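Local coordinates for outer surface protein (Borrelia burgdorferi, PDB 5IZT) that is a plasmid-encoded outer surface protein of the Lyme disease spirochaete with an all-helical PFam54_60 (BbCRASP-1-like) domain and a precise function not yet established, at residues 243-246 with 247-251; 278-281 with 282-285; 324-327 with 328-332. One frame throughout, in Å; residues are numbered along the deposited sequence.

Interaction 1: 243-246 with 247-251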
loop_
_atom_site.group_PDB
_atom_site.type_symbol
_atom_site.label_atom_id
_atom_site.label_comp_id
_atom_site.label_asym_id
_atom_site.label_seq_id
_atom_site.Cartn_x
_atom_site.Cartn_y
_atom_site.Cartn_z
ATOM N N PRO A 243 2.313 -12.971 15.732
ATOM C CA PRO A 243 2.751 -11.579 15.551
ATOM C C PRO A 243 3.141 -11.245 14.120
ATOM O O PRO A 243 2.913 -10.109 13.679
ATOM C CB PRO A 243 3.935 -11.459 16.517
ATOM C CG PRO A 243 3.700 -12.531 17.547
ATOM C CD PRO A 243 3.068 -13.666 16.791
ATOM N N GLU A 244 3.720 -12.196 13.374
ATOM C CA GLU A 244 4.055 -11.926 11.977
ATOM C C GLU A 244 2.807 -11.645 11.150
ATOM O O GLU A 244 2.797 -10.730 10.320
ATOM C CB GLU A 244 4.843 -13.092 11.372
ATOM C CG GLU A 244 6.223 -13.283 11.947
ATOM C CD GLU A 244 6.872 -14.532 11.393
ATOM O OE1 GLU A 244 6.475 -15.643 11.810
ATOM O OE2 GLU A 244 7.749 -14.406 10.511
ATOM N N ALA A 245 1.732 -12.420 11.353
ATOM C CA ALA A 245 0.540 -12.194 10.552
ATOM C C ALA A 245 -0.184 -10.927 10.988
ATOM O O ALA A 245 -0.752 -10.221 10.147
ATOM C CB ALA A 245 -0.400 -13.405 10.606
ATOM N N GLU A 246 -0.226 -10.639 12.294
ATOM C CA GLU A 246 -0.832 -9.376 12.718
ATOM C C GLU A 246 -0.119 -8.194 12.067
ATOM O O GLU A 246 -0.759 -7.252 11.582
ATOM C CB GLU A 246 -0.790 -9.250 14.241
ATOM C CG GLU A 246 -1.566 -10.331 14.975
ATOM C CD GLU A 246 -1.184 -10.449 16.450
ATOM O OE1 GLU A 246 -0.311 -9.680 16.907
ATOM O OE2 GLU A 246 -1.749 -11.326 17.146
ATOM N N ASN A 247 1.211 -8.247 12.030
ATOM C CA ASN A 247 1.987 -7.169 11.416
ATOM C C ASN A 247 1.616 -6.985 9.948
ATOM O O ASN A 247 1.457 -5.850 9.472
ATOM C CB ASN A 247 3.477 -7.476 11.554
ATOM C CG ASN A 247 4.355 -6.339 11.059
ATOM O OD1 ASN A 247 4.428 -5.287 11.690
ATOM N ND2 ASN A 247 5.010 -6.539 9.928
ATOM N N GLU A 248 1.457 -8.088 9.212
ATOM C CA GLU A 248 1.165 -7.974 7.788
ATOM C C GLU A 248 -0.276 -7.557 7.528
ATOM O O GLU A 248 -0.530 -6.760 6.615
ATOM C CB GLU A 248 1.458 -9.288 7.062
ATOM C CG GLU A 248 1.223 -9.153 5.565
ATOM C CD GLU A 248 2.238 -9.863 4.710
ATOM O OE1 GLU A 248 1.832 -10.777 3.965
ATOM O OE2 GLU A 248 3.432 -9.522 4.784
ATOM N N ARG A 249 -1.245 -8.087 8.290
ATOM C CA ARG A 249 -2.604 -7.567 8.167
ATOM C C ARG A 249 -2.639 -6.070 8.428
ATOM O O ARG A 249 -3.411 -5.341 7.795
ATOM C CB ARG A 249 -3.558 -8.277 9.138
ATOM C CG ARG A 249 -3.655 -9.780 8.917
ATOM C CD ARG A 249 -4.838 -10.352 9.681
ATOM N NE ARG A 249 -4.709 -10.293 11.137
ATOM C CZ ARG A 249 -4.218 -11.280 11.878
ATOM N NH1 ARG A 249 -3.762 -12.392 11.289
ATOM N NH2 ARG A 249 -4.197 -11.170 13.206
ATOM N N ASN A 250 -1.800 -5.591 9.336
ATOM C CA ASN A 250 -1.821 -4.161 9.608
ATOM C C ASN A 250 -1.272 -3.339 8.451
ATOM O O ASN A 250 -1.595 -2.144 8.357
ATOM C CB ASN A 250 -1.075 -3.867 10.904
ATOM C CG ASN A 250 -1.974 -4.013 12.117
ATOM O OD1 ASN A 250 -2.464 -5.100 12.413
ATOM N ND2 ASN A 250 -2.215 -2.910 12.809
ATOM N N LYS A 251 -0.471 -3.936 7.558
ATOM C CA LYS A 251 -0.085 -3.199 6.354
ATOM C C LYS A 251 -1.294 -2.948 5.461
ATOM O O LYS A 251 -1.386 -1.894 4.822
ATOM C CB LYS A 251 0.995 -3.953 5.581
ATOM C CG LYS A 251 2.207 -4.300 6.453
ATOM C CD LYS A 251 3.424 -3.560 6.064
ATOM C CE LYS A 251 4.582 -3.907 7.005
ATOM N NZ LYS A 251 4.801 -2.817 7.994
HETATM O O HOH W 1 5.056 -9.649 9.186
HETATM O O HOH W 2 -3.917 -12.323 15.876
#

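Interaction 2: 278-281 with 282-285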
loop_
_atom_site.group_PDB
_atom_site.type_symbol
_atom_site.label_atom_id
_atom_site.label_comp_id
_atom_site.label_asym_id
_atom_site.label_seq_id
_atom_site.Cartn_x
_atom_site.Cartn_y
_atom_site.Cartn_z
ATOM N N GLN A 278 -14.241 -20.630 -7.357
ATOM C CA GLN A 278 -13.697 -20.107 -8.608
ATOM C C GLN A 278 -13.206 -18.673 -8.471
ATOM O O GLN A 278 -12.460 -18.205 -9.338
ATOM C CB GLN A 278 -14.739 -20.170 -9.738
ATOM C CG GLN A 278 -15.924 -19.238 -9.550
ATOM C CD GLN A 278 -17.008 -19.441 -10.601
ATOM O OE1 GLN A 278 -16.734 -19.422 -11.802
ATOM N NE2 GLN A 278 -18.246 -19.638 -10.150
ATOM N N ASN A 279 -13.614 -17.959 -7.413
ATOM C CA ASN A 279 -13.187 -16.579 -7.187
ATOM C C ASN A 279 -11.962 -16.440 -6.286
ATOM O O ASN A 279 -11.472 -15.317 -6.110
ATOM C CB ASN A 279 -14.326 -15.758 -6.570
ATOM C CG ASN A 279 -15.549 -15.706 -7.461
ATOM O OD1 ASN A 279 -15.441 -15.822 -8.680
ATOM N ND2 ASN A 279 -16.705 -15.533 -6.864
ATOM N N HIS A 280 -11.445 -17.531 -5.726
ATOM C CA HIS A 280 -10.370 -17.409 -4.744
ATOM C C HIS A 280 -9.080 -16.859 -5.357
ATOM O O HIS A 280 -8.372 -16.090 -4.700
ATOM C CB HIS A 280 -10.140 -18.764 -4.068
ATOM C CG HIS A 280 -11.270 -19.166 -3.174
ATOM N ND1 HIS A 280 -11.281 -20.339 -2.447
ATOM C CD2 HIS A 280 -12.439 -18.533 -2.894
ATOM C CE1 HIS A 280 -12.407 -20.412 -1.754
ATOM N NE2 HIS A 280 -13.130 -19.333 -2.016
ATOM N N SER A 281 -8.765 -17.193 -6.612
ATOM C CA SER A 281 -7.551 -16.637 -7.212
ATOM C C SER A 281 -7.664 -15.129 -7.384
ATOM O O SER A 281 -6.671 -14.404 -7.238
ATOM C CB SER A 281 -7.257 -17.314 -8.552
ATOM O OG SER A 281 -7.081 -18.715 -8.385
ATOM N N LEU A 282 -8.866 -14.634 -7.703
ATOM C CA LEU A 282 -9.069 -13.196 -7.813
ATOM C C LEU A 282 -8.845 -12.513 -6.470
ATOM O O LEU A 282 -8.190 -11.472 -6.390
ATOM C CB LEU A 282 -10.481 -12.902 -8.321
ATOM C CG LEU A 282 -10.946 -11.444 -8.188
ATOM C CD1 LEU A 282 -10.098 -10.497 -9.030
ATOM C CD2 LEU A 282 -12.450 -11.291 -8.525
ATOM N N ILE A 283 -9.400 -13.086 -5.405
ATOM C CA ILE A 283 -9.220 -12.526 -4.069
ATOM C C ILE A 283 -7.739 -12.457 -3.716
ATOM O O ILE A 283 -7.264 -11.444 -3.176
ATOM C CB ILE A 283 -10.003 -13.360 -3.032
ATOM C CG1 ILE A 283 -11.502 -13.296 -3.288
ATOM C CG2 ILE A 283 -9.729 -12.854 -1.612
ATOM C CD1 ILE A 283 -12.307 -14.293 -2.369
ATOM N N ARG A 284 -6.990 -13.526 -4.012
ATOM C CA ARG A 284 -5.544 -13.515 -3.784
ATOM C C ARG A 284 -4.873 -12.364 -4.535
ATOM O O ARG A 284 -4.090 -11.603 -3.951
ATOM C CB ARG A 284 -4.921 -14.852 -4.209
ATOM C CG ARG A 284 -5.213 -16.023 -3.268
ATOM C CD ARG A 284 -4.466 -17.302 -3.661
ATOM N NE ARG A 284 -4.763 -18.372 -2.707
ATOM C CZ ARG A 284 -5.479 -19.458 -2.993
ATOM N NH1 ARG A 284 -5.966 -19.634 -4.215
ATOM N NH2 ARG A 284 -5.691 -20.376 -2.059
ATOM N N GLU A 285 -5.144 -12.241 -5.843
ATOM C CA GLU A 285 -4.525 -11.170 -6.627
ATOM C C GLU A 285 -4.885 -9.792 -6.071
ATOM O O GLU A 285 -4.033 -8.895 -6.043
ATOM C CB GLU A 285 -4.927 -11.252 -8.102
ATOM C CG GLU A 285 -4.467 -12.502 -8.861
ATOM C CD GLU A 285 -4.701 -12.381 -10.379
ATOM O OE1 GLU A 285 -5.835 -12.610 -10.850
ATOM O OE2 GLU A 285 -3.745 -12.013 -11.102
HETATM O O HOH W 3 -10.655 -16.199 -9.557
HETATM O O HOH W 4 -4.449 -19.071 -7.014
#

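Interaction 3: 324-327 with 328-332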
loop_
_atom_site.group_PDB
_atom_site.type_symbol
_atom_site.label_atom_id
_atom_site.label_comp_id
_atom_site.label_asym_id
_atom_site.label_seq_id
_atom_site.Cartn_x
_atom_site.Cartn_y
_atom_site.Cartn_z
ATOM N N ASP A 324 24.729 19.467 -7.905
ATOM C CA ASP A 324 24.572 18.015 -7.975
ATOM C C ASP A 324 23.633 17.524 -6.888
ATOM O O ASP A 324 22.772 16.669 -7.132
ATOM C CB ASP A 324 25.930 17.345 -7.784
ATOM C CG ASP A 324 26.945 17.751 -8.825
ATOM O OD1 ASP A 324 26.546 18.175 -9.929
ATOM O OD2 ASP A 324 28.151 17.685 -8.511
ATOM N N PHE A 325 23.794 18.056 -5.675
ATOM C CA PHE A 325 22.932 17.685 -4.559
ATOM C C PHE A 325 21.494 18.125 -4.814
ATOM O O PHE A 325 20.556 17.348 -4.617
ATOM C CB PHE A 325 23.492 18.300 -3.267
ATOM C CG PHE A 325 22.924 17.701 -1.996
ATOM C CD1 PHE A 325 22.132 16.556 -2.032
ATOM C CD2 PHE A 325 23.180 18.291 -0.772
ATOM C CE1 PHE A 325 21.605 16.013 -0.859
ATOM C CE2 PHE A 325 22.661 17.758 0.409
ATOM C CZ PHE A 325 21.866 16.614 0.370
ATOM N N THR A 326 21.303 19.360 -5.298
ATOM C CA THR A 326 19.968 19.808 -5.680
ATOM C C THR A 326 19.317 18.862 -6.688
ATOM O O THR A 326 18.157 18.466 -6.521
ATOM C CB THR A 326 20.053 21.221 -6.257
ATOM O OG1 THR A 326 20.574 22.088 -5.259
ATOM C CG2 THR A 326 18.686 21.711 -6.683
ATOM N N MET A 327 20.051 18.492 -7.747
ATOM C CA MET A 327 19.492 17.578 -8.745
ATOM C C MET A 327 19.087 16.245 -8.125
ATOM O O MET A 327 18.037 15.684 -8.456
ATOM C CB MET A 327 20.507 17.353 -9.870
ATOM C CG MET A 327 20.145 16.214 -10.837
ATOM S SD MET A 327 21.279 16.095 -12.247
ATOM C CE MET A 327 20.852 17.605 -13.115
ATOM N N LYS A 328 19.902 15.710 -7.222
ATOM C CA LYS A 328 19.534 14.437 -6.606
ATOM C C LYS A 328 18.313 14.590 -5.703
ATOM O O LYS A 328 17.459 13.698 -5.656
ATOM C CB LYS A 328 20.727 13.859 -5.841
ATOM C CG LYS A 328 21.878 13.431 -6.771
ATOM C CD LYS A 328 23.069 12.875 -6.004
ATOM C CE LYS A 328 24.300 12.746 -6.908
ATOM N NZ LYS A 328 24.044 11.915 -8.122
ATOM N N LEU A 329 18.215 15.706 -4.971
ATOM C CA LEU A 329 17.047 15.930 -4.114
ATOM C C LEU A 329 15.774 16.116 -4.937
ATOM O O LEU A 329 14.698 15.629 -4.555
ATOM C CB LEU A 329 17.276 17.157 -3.226
ATOM C CG LEU A 329 18.296 16.992 -2.096
ATOM C CD1 LEU A 329 18.609 18.365 -1.474
ATOM C CD2 LEU A 329 17.747 16.044 -1.043
ATOM N N LYS A 330 15.870 16.838 -6.059
ATOM C CA LYS A 330 14.731 16.954 -6.966
ATOM C C LYS A 330 14.290 15.585 -7.470
ATOM O O LYS A 330 13.089 15.290 -7.522
ATOM C CB LYS A 330 15.085 17.869 -8.151
ATOM C CG LYS A 330 15.317 19.340 -7.817
ATOM C CD LYS A 330 15.521 20.145 -9.114
ATOM C CE LYS A 330 15.965 21.587 -8.873
ATOM N NZ LYS A 330 15.148 22.303 -7.848
ATOM N N GLU A 331 15.250 14.725 -7.822
ATOM C CA GLU A 331 14.907 13.386 -8.303
ATOM C C GLU A 331 14.263 12.550 -7.204
ATOM O O GLU A 331 13.280 11.835 -7.455
ATOM C CB GLU A 331 16.154 12.688 -8.853
ATOM C CG GLU A 331 16.507 13.151 -10.264
ATOM C CD GLU A 331 17.922 12.796 -10.712
ATOM O OE1 GLU A 331 18.571 11.939 -10.070
ATOM O OE2 GLU A 331 18.380 13.387 -11.719
ATOM N N LEU A 332 14.790 12.630 -5.977
ATOM C CA LEU A 332 14.189 11.878 -4.880
ATOM C C LEU A 332 12.775 12.366 -4.602
ATOM O O LEU A 332 11.876 11.566 -4.313
ATOM C CB LEU A 332 15.058 11.996 -3.626
ATOM C CG LEU A 332 16.409 11.257 -3.669
ATOM C CD1 LEU A 332 17.280 11.560 -2.453
ATOM C CD2 LEU A 332 16.149 9.764 -3.751
HETATM O O HOH W 5 16.617 16.243 -10.854
#

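Interaction 1: 243-246 with 247-251
Asn-247 meets Pro-243 through the first backbone hydrogen bond of this helical turn, Asn-247 N to Pro-243 O at 3.0 Å. Its side chain is also tied back by solvent: CG stands anti to the backbone N, and ND2 donates to a water that in turn donates to Glu-244 O at 2.7 Å. Glu-244 O therefore has two partners, since it also accepts from Glu-248 N. The carboxylate of Glu-248 leads away from the preceding turn, and both its oxygens are engaged elsewhere, by the backbone N atoms of Ile-224 and Ser-225. Arg-249 carries most of the side-chain contact. Its N-H reaches Ala-245 O at 2.9 Å and almost straight, with an angle of 177° at the hydrogen. The chain then folds back along the helix, bending at chi3 (-67°), which lays one guanidinium face over the backbone of Ala-245 and Glu-246. At the two ends of the group, NH1 of Arg-249 lies 3.6 Å from CB of Ala-245, and NH2 lies 3.3 Å from CG of Glu-246. The charged ends do not touch directly: Glu-246 OE2 stands 4.6 Å from Arg-249 NH2, the carboxylate and guanidinium planes are 67° apart, and a water in the guanidinium plane bridges these two atoms. Asn-250 N closes the series on Glu-246 O. The four successive i to i+4 bonds mark the first turns of helix 243-255. Outward from them, Arg-249 forms a salt bridge with Glu-206 and donates through NH1 to the carbonyls of Leu-238 and Ser-240, joining the helix start to the preceding loop; Glu-248 packs on Leu-291 and Ile-295 of helix 280-316.

Interaction 2: 278-281 with 282-285
His-280 and Arg-284 are one helical turn apart, joined by Arg-284 N to His-280 O at 3.0 Å with an N-H...O angle of 166°. The Arg-284 chain runs extended from CG to NE, so its guanidinium stands well off the backbone and only loosely approaches the preceding turn: NH1 of Arg-284 is 4.3 Å from CB of His-280. In one of two modelled positions, Ser-281 OG lies at the guanidinium edge, near its plane, and 4.4 Å from NH1 of Arg-284. A water between them makes a link that is tentative at OG for the same reason and weak at NH1. The firmer tie of this arginine is from NE to Leu-220 O. With CG1 beside its own backbone N (chi1 -64°), Ile-283 runs back over the carbonyl of Asn-279, CG1 of Ile-283 coming to 3.5 Å from Asn-279 O, while its CD1 approaches the His-280 ring obliquely. That ring stacks with Tyr-274, and NE2 donates to the Tyr-274 carbonyl. Leu-282 takes the other course, CG opposite the backbone N (chi1 167°), and turns toward Ala-370 of helix 366-395. Its N-H gives to a water at 3.0 Å from Leu-282 N, which itself donates to Gln-278 O. Glu-285 places CG 3.3 Å from Ser-281 O and sends OE2 on to Gln-382. Regular i to i+4 bonding is in place from Ile-283 N to Asn-279 O onward, following the 3-10 residues Gln-278 and Asn-279. This is the start of a long helix after a short connection ending in 3-10 residues, here linking helices 260-274 and 280-316 of an all-helical bundle.

Interaction 3: 324-327 with 328-332
A CH-pi contact between Phe-325 and Leu-329, one turn apart near the start of helix 322-359, forms the apolar side of this turn within a predicted coiled coil. CD1 of Leu-329 sits over one face of the Phe-325 ring, 4.0 Å from its centroid and 17° off the ring normal; CG of Leu-329 also comes to 3.7 Å from CE1 of Phe-325. The phenylalanine reaches this place because its CG lies opposite the backbone N (chi1 -164°). Thr-326 and Lys-330 run side by side, pointing the same way, with CG2 of Thr-326 tight against CE of Lys-330 at 3.5 Å; OG1 of Thr-326 is hydrogen-bonded to Ser-322 O. Met-327 and Glu-331 meet where CG of Met-327 lies 3.4 Å from OE2 of Glu-331. A water donates to Met-327 O at 2.8 Å and weakly to that same carboxylate oxygen. Four backbone i to i+4 bonds, from Lys-328 N through Glu-331 N, carry these pairs. Around them, Phe-325 packs on Phe-311 and Tyr-315, and Lys-328 makes a cation-pi contact with Phe-311, binding this turn to helix 280-316, while Thr-326 and Leu-329 touch helix 179-197.

Overall arrangement
Following the chain from the N terminus, the three contacts come in series: none nests within or crosses another, and each closes just one helical turn rather than a long loop. Interaction 1 starts the short helix 243-255, interaction 2 starts helix 280-316 after the turn that follows helix 260-274, and interaction 3 lies near the start of helix 322-359, the next helix along. The centres of interactions 1 and 2 are about 20 Å apart, those of 2 and 3 about 42 Å apart, on opposite sides of the chain's centre. Helix 280-316 is the common element: interaction 1 packs on its first half, interaction 2 forms its beginning, and interaction 3 rests against its far end.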